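Local coordinates for protein serine proteinase inhibitor A (Sagittaria sagittifolia, PDB 3E8L) that inhibits serine proteases, probably trypsin and chymotrypsin at the same time through two reactive sites and kallikrein weakly, on a beta-trefoil scaffold of the Kunitz type, at residues A[120-123]-A[124-127]. The protein carries 2 engineered substitutions. Numbering follows the deposited sequence.
Sequences GDYF and YLNN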
loop_
_atom_site.group_PDB
_atom_site.type_symbol
_atom_site.label_atom_id
_atom_site.label_comp_id
_atom_site.label_asym_id
_atom_site.label_seq_id
_atom_site.Cartn_x
_atom_site.Cartn_y
_atom_site.Cartn_z
ATOM N N GLY A 120 -4.441 5.061 -7.303
ATOM C CA GLY A 120 -3.361 5.346 -8.221
ATOM C C GLY A 120 -2.472 6.458 -7.720
ATOM O O GLY A 120 -2.943 7.398 -7.084
ATOM N N ASP A 121 -1.185 6.344 -8.008
ATOM C CA ASP A 121 -0.208 7.399 -7.712
ATOM C C ASP A 121 1.066 7.006 -8.443
ATOM O O ASP A 121 1.171 5.889 -8.963
ATOM C CB ASP A 121 0.047 7.494 -6.197
ATOM C CG ASP A 121 0.387 8.908 -5.727
ATOM O OD1 ASP A 121 0.721 9.789 -6.541
ATOM O OD2 ASP A 121 0.333 9.129 -4.499
ATOM N N TYR A 122 2.022 7.920 -8.514
ATOM C CA TYR A 122 3.323 7.601 -9.072
ATOM C C TYR A 122 3.855 6.352 -8.374
ATOM O O TYR A 122 3.918 6.313 -7.142
ATOM C CB TYR A 122 4.253 8.778 -8.837
ATOM C CG TYR A 122 3.884 10.013 -9.623
ATOM C CD1 TYR A 122 3.935 10.009 -11.026
ATOM C CD2 TYR A 122 3.509 11.192 -8.983
ATOM C CE1 TYR A 122 3.621 11.128 -11.762
ATOM C CE2 TYR A 122 3.187 12.341 -9.721
ATOM C CZ TYR A 122 3.241 12.290 -11.112
ATOM O OH TYR A 122 2.936 13.387 -11.877
ATOM N N PHE A 123 4.220 5.322 -9.138
ATOM C CA PHE A 123 4.570 4.026 -8.531
ATOM C C PHE A 123 5.623 4.154 -7.433
ATOM O O PHE A 123 5.585 3.400 -6.458
ATOM C CB PHE A 123 5.062 3.026 -9.572
ATOM C CG PHE A 123 6.462 3.302 -10.056
ATOM C CD1 PHE A 123 6.701 4.298 -11.004
ATOM C CD2 PHE A 123 7.540 2.579 -9.553
ATOM C CE1 PHE A 123 7.997 4.557 -11.445
ATOM C CE2 PHE A 123 8.841 2.836 -9.990
ATOM C CZ PHE A 123 9.071 3.824 -10.928
ATOM N N TYR A 124 6.553 5.101 -7.607
ATOM C CA TYR A 124 7.751 5.207 -6.765
ATOM C C TYR A 124 7.478 5.765 -5.365
ATOM O O TYR A 124 8.338 5.672 -4.485
ATOM C CB TYR A 124 8.840 6.037 -7.461
ATOM C CG TYR A 124 8.348 7.385 -7.967
ATOM C CD1 TYR A 124 8.159 8.449 -7.094
ATOM C CD2 TYR A 124 8.072 7.590 -9.323
ATOM C CE1 TYR A 124 7.703 9.670 -7.533
ATOM C CE2 TYR A 124 7.608 8.832 -9.785
ATOM C CZ TYR A 124 7.436 9.871 -8.879
ATOM O OH TYR A 124 6.982 11.103 -9.289
ATOM N N LEU A 125 6.301 6.356 -5.164
ATOM C CA LEU A 125 5.927 6.904 -3.861
ATOM C C LEU A 125 5.443 5.746 -3.018
ATOM O O LEU A 125 5.310 5.831 -1.790
ATOM C CB LEU A 125 4.816 7.937 -4.000
ATOM C CG LEU A 125 5.129 9.212 -4.794
ATOM C CD1 LEU A 125 3.872 10.103 -4.898
ATOM C CD2 LEU A 125 6.306 9.976 -4.202
ATOM N N ASN A 126 5.165 4.651 -3.711
ATOM C CA ASN A 126 4.705 3.438 -3.080
ATOM C C ASN A 126 3.524 3.650 -2.125
ATOM O O ASN A 126 3.458 3.026 -1.066
ATOM C CB ASN A 126 5.870 2.773 -2.357
ATOM C CG ASN A 126 5.640 1.308 -2.159
ATOM O OD1 ASN A 126 5.410 0.578 -3.137
ATOM N ND2 ASN A 126 5.666 0.855 -0.888
ATOM N N ASN A 127 2.605 4.534 -2.500
ATOM C CA ASN A 127 1.446 4.873 -1.659
ATOM C C ASN A 127 0.309 3.882 -1.818
ATOM O O ASN A 127 -0.065 3.515 -2.937
ATOM C CB ASN A 127 0.907 6.276 -1.973
ATOM C CG ASN A 127 1.875 7.375 -1.597
ATOM O OD1 ASN A 127 2.736 7.194 -0.739
ATOM N ND2 ASN A 127 1.749 8.519 -2.248
#
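Y124 packs against both residues that precede it, Y122 and F123, and illustrates how a short 3-10 turn can bring three consecutive aromatic side chains together in a cluster. The backbone puts its CB over the centre of the F123 ring, 4.1 Å from the centroid. With CG between the backbone N and the carbonyl carbon (chi1 51°), the ring beyond is turned so that its CD2 edge meets F123 and one face meets CB of Y122. CD2 lies 3.7 Å from CE1 of F123; there the tyrosine turns its edge to the phenylalanine face, a T-shaped pair with planes at 79°. CE2 and CZ lie under CB of Y122, a CH-pi contact over the face, offset toward the rim, with CB 3.4 Å from CZ. The hydroxyl OH reaches over the Y122 ring near its rim, 3.3 Å from CG, and the two tyrosine rings are nearly parallel but slid so far apart that they barely overlap. That same OH is hydrogen-bonded to a basic side chain of another protein chain in the assembly, whose aromatic side chains also pack against Y124 and L125.

Backbone bonds from L125 N to Y122 O and from N126 N to F123 O close the turn. ND2 of N127 donates to OD2 of D121 over 2.7 Å, arriving from above the carboxylate plane, while OD1 accepts from the backbone N of Y122. CD1 of L125 lies against this carboxylate, 3.6 Å from OD1. An alanine in place of D121 would probably leave the N127 amide and the backbone N of Y122 without these acceptors, the amide freer to turn.

The whole unit belongs to the loop joining strands 113-119 and 130-135, where Y122 and F123 rest on I96 and F123 is also bonded to it through the backbone.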